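Local coordinates for catalase (Pseudomonas syringae, PDB 1M7S), which breaks down hydrogen peroxide into water and oxygen with a heme cofactor, protecting the cell from peroxide damage, at residues S445-I448 and M449-Y452; K469-L472 and S473-K476. All coordinates share one frame; numbering follows the deposited sequence.

Contact 1. Residues S445-I448 and M449-Y452; sequences SKNI and MLSY. Unlike the reference sequence in segment 449-452: Y452 (reference Val).
Two successive turns of helix 443-456, in the C-terminal helical region of the catalase fold, meet here through i to i+4 pairs, chiefly I448 with Y452 and K446 with L450. Four backbone bonds join the turns. The straightest runs from M449 N to S445 O, 2.9 Å with an N-H...O angle of 170°. I448 O is gripped twice. Y452 N donates to I448 O at 3.2 Å. S451 OG donates to I448 O at 2.7 Å. S451 reaches it because chi1 of 76° sets OG between its own backbone N and carbonyl carbon, turned back toward the preceding turn. The hydroxyl comes in from the side of the C=O, at a C=O...OG angle of 125°. That gives the buried hydroxyl a partner within its own helix.

K446 runs along L450, with K446 CG 4.1 Å from L450 CD1. The lysine then bends at chi3, and NZ binds the carbonyl oxygens of A439 and A468, which probably stabilises its charge where the residue is buried. M449 packs on F159, F162 and L172, tying the helix to helices 155-163 and 169-176, while R380 of a second subunit packs on I448.

Y452, which differs from the reference valine, lies alongside I448. Its OH bonds to S163 O, and at the other end of the contact N447 OD1 accepts from the backbone N of D471. I448 O sits over the centre of one face of the Y452 ring. Methyl CG2 of I448 touches the ring's outer end, 3.5 Å from Y452 CZ.

Contact 2. Residues K469-L472 and S473-K476; sequences KGDL and SKVK
Helix 472-480 opens with D471 at its N-cap position, and the D471 carboxylate is bonded to S473. Just before it, K469 ends the preceding helix in a Schellman motif, with positive phi, and G470 leads on to the cap. D471 OD2 accepts from S473 OG at 3.1 Å. The hydroxyl meets OD2 on its syn side, 26° out of the carboxylate plane. The other oxygen of D471, OD1, lies against the CB of K474 at 3.3 Å. The aspartate side chain is therefore laid over the first turn. Its negative charge near the helix N terminus probably interacts favourably with the helix dipole.

The tight part of the contact is the backbone and V475. V475 N bonds to D471 O at 2.9 Å. K476 N bonds to L472 O at 2.8 Å. These two bonds start the regular i to i+4 pattern of the helix. V475 is the buried residue of the group. Its CB points toward residues 469-472, and V475 CG2 rests 3.2 Å from D471 O. Beyond the cap, V475 also packs on N447 and Y454 of helix 443-456, so this face of the new helix is turned to the earlier one.

The solvent side is looser. D471, S473, K474 and K476 are all exposed. K474 bends at chi2, and its end leads away from the cap. K476 has CG beside its backbone N (chi1 -72°) and stays extended from there. Its aliphatic chain crosses the partly exposed L472, with K476 CE 3.7 Å from L472 CG.

Followed from the N terminus, contact 1 comes first, within helix 443-456. Contact 2 follows after helix 458-467, where the chain turns into helix 472-480. The two are in series. Each spans a single continuous run of eight residues, so neither closes a long loop, and they neither nest nor cross. The centres of contact 1 and contact 2 are about 8 Å apart. The chain doubles back through helix 458-467 to bring them together. The later segments then rest on the earlier helix: G470 CA lies 3.7 Å from L450 CD1, and L450 CB lies 3.6 Å from V475 CG2. Together they join the last helix of the chain to helix 443-456.

Contact 1. Residues S445-I448 and M449-Y452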
ATOM      1  N   SER A 445      -3.771 -35.224  22.687  1.00 11.68           N
ATOM      2  CA  SER A 445      -2.882 -35.034  21.522  1.00 11.56           C
ATOM      3  C   SER A 445      -1.508 -35.646  21.756  1.00 12.24           C
ATOM      4  O   SER A 445      -0.918 -36.170  20.813  1.00 11.64           O
ATOM      5  CB  SER A 445      -2.623 -33.536  21.244  1.00 11.83           C
ATOM      6  OG  SER A 445      -3.861 -32.986  20.832  1.00 10.67           O
ATOM      7  N   LYS A 446      -1.016 -35.550  22.984  1.00 13.14           N
ATOM      8  CA  LYS A 446       0.302 -36.076  23.333  1.00 12.13           C
ATOM      9  C   LYS A 446       0.342 -37.591  23.134  1.00 10.35           C
ATOM     10  O   LYS A 446       1.268 -38.060  22.481  1.00  9.92           O
ATOM     11  CB  LYS A 446       0.671 -35.752  24.784  1.00 11.87           C
ATOM     12  CG  LYS A 446       1.992 -36.327  25.259  1.00 11.90           C
ATOM     13  CD  LYS A 446       2.191 -36.255  26.763  1.00 10.55           C
ATOM     14  CE  LYS A 446       2.160 -34.844  27.326  1.00 10.97           C
ATOM     15  NZ  LYS A 446       2.430 -34.819  28.798  1.00 12.29           N
ATOM     16  N   ASN A 447      -0.642 -38.361  23.625  1.00  9.96           N
ATOM     17  CA  ASN A 447      -0.545 -39.806  23.412  1.00 12.45           C
ATOM     18  C   ASN A 447      -0.757 -40.164  21.945  1.00 11.38           C
ATOM     19  O   ASN A 447      -0.190 -41.178  21.565  1.00 12.51           O
ATOM     20  CB  ASN A 447      -1.529 -40.580  24.296  1.00 15.16           C
ATOM     21  CG  ASN A 447      -1.065 -40.488  25.756  1.00 15.52           C
ATOM     22  OD1 ASN A 447       0.111 -40.563  26.068  1.00 14.93           O
ATOM     23  ND2 ASN A 447      -2.034 -40.315  26.643  1.00 18.38           N
ATOM     24  N   ILE A 448      -1.503 -39.335  21.206  1.00  9.58           N
ATOM     25  CA  ILE A 448      -1.686 -39.647  19.771  1.00 10.50           C
ATOM     26  C   ILE A 448      -0.369 -39.412  19.030  1.00  9.13           C
ATOM     27  O   ILE A 448       0.040 -40.202  18.174  1.00  9.00           O
ATOM     28  CB  ILE A 448      -2.820 -38.836  19.190  1.00  9.61           C
ATOM     29  CG1 ILE A 448      -4.181 -39.429  19.651  1.00 10.63           C
ATOM     30  CG2 ILE A 448      -2.734 -38.820  17.647  1.00  8.68           C
ATOM     31  CD1 ILE A 448      -5.273 -38.421  19.207  1.00 10.75           C
ATOM     32  N   MET A 449       0.282 -38.291  19.311  1.00 10.00           N
ATOM     33  CA  MET A 449       1.601 -38.010  18.750  1.00  8.18           C
ATOM     34  C   MET A 449       2.559 -39.150  19.060  1.00  9.29           C
ATOM     35  O   MET A 449       3.325 -39.534  18.155  1.00  7.94           O
ATOM     36  CB  MET A 449       2.180 -36.721  19.327  1.00  7.95           C
ATOM     37  CG  MET A 449       1.619 -35.440  18.699  1.00  8.51           C
ATOM     38  SD  MET A 449       1.642 -35.294  16.900  1.00  9.38           S
ATOM     39  CE  MET A 449       3.353 -35.651  16.533  1.00  9.36           C
ATOM     40  N   LEU A 450       2.585 -39.605  20.308  1.00  8.41           N
ATOM     41  CA  LEU A 450       3.478 -40.708  20.707  1.00  9.00           C
ATOM     42  C   LEU A 450       3.198 -41.983  19.951  1.00  8.96           C
ATOM     43  O   LEU A 450       4.105 -42.755  19.592  1.00  8.95           O
ATOM     44  CB  LEU A 450       3.319 -40.901  22.235  1.00 10.65           C
ATOM     45  CG  LEU A 450       3.998 -39.797  23.065  1.00 10.26           C
ATOM     46  CD1 LEU A 450       3.701 -39.999  24.552  1.00 10.93           C
ATOM     47  CD2 LEU A 450       5.499 -39.664  22.831  1.00  9.21           C
ATOM     48  N   SER A 451       1.915 -42.236  19.667  1.00  8.30           N
ATOM     49  CA  SER A 451       1.532 -43.439  18.910  1.00 10.44           C
ATOM     50  C   SER A 451       2.135 -43.392  17.515  1.00  8.92           C
ATOM     51  O   SER A 451       2.556 -44.430  16.967  1.00 11.08           O
ATOM     52  CB  SER A 451       0.014 -43.643  18.872  1.00  9.00           C
ATOM     53  OG  SER A 451      -0.676 -42.787  17.975  1.00 10.52           O
ATOM     54  N   TYR A 452       2.185 -42.182  16.926  1.00  7.16           N
ATOM     55  CA  TYR A 452       2.830 -42.054  15.607  1.00  7.91           C
ATOM     56  C   TYR A 452       4.288 -42.425  15.662  1.00  7.54           C
ATOM     57  O   TYR A 452       4.801 -43.157  14.815  1.00  7.71           O
ATOM     58  CB  TYR A 452       2.657 -40.636  15.049  1.00  8.73           C
ATOM     59  CG  TYR A 452       1.196 -40.230  14.859  1.00  9.25           C
ATOM     60  CD1 TYR A 452       0.890 -38.863  14.773  1.00  9.14           C
ATOM     61  CD2 TYR A 452       0.174 -41.145  14.667  1.00  6.28           C
ATOM     62  CE1 TYR A 452      -0.417 -38.465  14.558  1.00  9.03           C
ATOM     63  CE2 TYR A 452      -1.140 -40.754  14.481  1.00  9.17           C
ATOM     64  CZ  TYR A 452      -1.431 -39.400  14.415  1.00  8.35           C
ATOM     65  OH  TYR A 452      -2.721 -38.981  14.237  1.00  9.80           O
TER

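Contact 2. Residues K469-L472 and S473-K476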
ATOM      1  N   LYS A 469       6.396 -37.707  29.332  1.00 14.40           N
ATOM      2  CA  LYS A 469       5.433 -38.142  30.349  1.00 18.26           C
ATOM      3  C   LYS A 469       4.099 -38.522  29.744  1.00 18.61           C
ATOM      4  O   LYS A 469       3.044 -38.187  30.271  1.00 21.06           O
ATOM      5  CB  LYS A 469       5.241 -37.086  31.430  1.00 21.00           C
ATOM      6  CG  LYS A 469       6.484 -36.505  32.060  1.00 25.46           C
ATOM      7  CD  LYS A 469       7.460 -37.502  32.632  1.00 28.26           C
ATOM      8  CE  LYS A 469       8.720 -36.826  33.160  1.00 30.65           C
ATOM      9  NZ  LYS A 469       8.452 -35.447  33.697  1.00 33.29           N
ATOM     10  N   GLY A 470       4.093 -39.313  28.675  1.00 18.74           N
ATOM     11  CA  GLY A 470       2.849 -39.826  28.108  1.00 18.08           C
ATOM     12  C   GLY A 470       2.551 -41.165  28.765  1.00 19.30           C
ATOM     13  O   GLY A 470       3.346 -41.625  29.587  1.00 19.39           O
ATOM     14  N   ASP A 471       1.423 -41.769  28.457  1.00 19.55           N
ATOM     15  CA  ASP A 471       0.962 -43.028  29.044  1.00 21.49           C
ATOM     16  C   ASP A 471       1.285 -44.154  28.073  1.00 19.48           C
ATOM     17  O   ASP A 471       0.547 -44.281  27.099  1.00 19.69           O
ATOM     18  CB  ASP A 471      -0.551 -42.864  29.235  1.00 25.00           C
ATOM     19  CG  ASP A 471      -1.276 -44.138  29.626  1.00 31.23           C
ATOM     20  OD1 ASP A 471      -2.538 -44.172  29.609  1.00 33.23           O
ATOM     21  OD2 ASP A 471      -0.586 -45.130  29.942  1.00 32.12           O
ATOM     22  N   LEU A 472       2.351 -44.897  28.290  1.00 20.51           N
ATOM     23  CA  LEU A 472       2.795 -45.942  27.392  1.00 20.15           C
ATOM     24  C   LEU A 472       1.775 -46.979  26.989  1.00 19.72           C
ATOM     25  O   LEU A 472       1.659 -47.350  25.796  1.00 16.64           O
ATOM     26  CB  LEU A 472       4.072 -46.615  27.931  1.00 20.98           C
ATOM     27  CG  LEU A 472       4.759 -47.590  26.961  1.00 20.39           C
ATOM     28  CD1 LEU A 472       5.204 -46.858  25.682  1.00 20.44           C
ATOM     29  CD2 LEU A 472       5.953 -48.275  27.619  1.00 20.51           C
ATOM     30  N   SER A 473       0.974 -47.464  27.944  1.00 20.43           N
ATOM     31  CA  SER A 473      -0.044 -48.458  27.598  1.00 21.13           C
ATOM     32  C   SER A 473      -1.055 -47.869  26.619  1.00 19.63           C
ATOM     33  O   SER A 473      -1.481 -48.553  25.680  1.00 20.32           O
ATOM     34  CB  SER A 473      -0.688 -49.002  28.886  1.00 23.61           C
ATOM     35  OG  SER A 473      -1.571 -48.009  29.399  1.00 26.60           O
ATOM     36  N   LYS A 474      -1.447 -46.609  26.754  1.00 17.62           N
ATOM     37  CA  LYS A 474      -2.359 -45.964  25.812  1.00 18.39           C
ATOM     38  C   LYS A 474      -1.633 -45.762  24.467  1.00 16.39           C
ATOM     39  O   LYS A 474      -2.223 -46.000  23.404  1.00 14.85           O
ATOM     40  CB  LYS A 474      -2.863 -44.628  26.335  1.00 18.03           C
ATOM     41  CG  LYS A 474      -3.795 -43.888  25.398  1.00 20.50           C
ATOM     42  CD  LYS A 474      -5.208 -44.455  25.376  1.00 22.78           C
ATOM     43  CE  LYS A 474      -6.078 -43.653  24.436  1.00 22.85           C
ATOM     44  NZ  LYS A 474      -7.147 -44.414  23.749  1.00 24.83           N
ATOM     45  N   VAL A 475      -0.339 -45.400  24.569  1.00 17.06           N
ATOM     46  CA  VAL A 475       0.427 -45.251  23.312  1.00 16.14           C
ATOM     47  C   VAL A 475       0.432 -46.554  22.535  1.00 16.41           C
ATOM     48  O   VAL A 475       0.233 -46.598  21.316  1.00 18.79           O
ATOM     49  CB  VAL A 475       1.862 -44.812  23.609  1.00 17.35           C
ATOM     50  CG1 VAL A 475       2.790 -44.824  22.406  1.00 16.49           C
ATOM     51  CG2 VAL A 475       1.817 -43.424  24.251  1.00 17.80           C
ATOM     52  N   LYS A 476       0.798 -47.665  23.198  1.00 14.11           N
ATOM     53  CA  LYS A 476       0.806 -48.944  22.520  1.00 15.29           C
ATOM     54  C   LYS A 476      -0.542 -49.338  21.942  1.00 14.90           C
ATOM     55  O   LYS A 476      -0.535 -49.838  20.818  1.00 16.98           O
ATOM     56  CB  LYS A 476       1.306 -50.047  23.465  1.00 16.06           C
ATOM     57  CG  LYS A 476       2.805 -49.900  23.706  1.00 18.36           C
ATOM     58  CD  LYS A 476       3.236 -51.013  24.642  1.00 22.70           C
ATOM     59  CE  LYS A 476       4.670 -50.783  25.110  1.00 24.60           C
ATOM     60  NZ  LYS A 476       5.203 -52.049  25.691  1.00 28.07           N
TER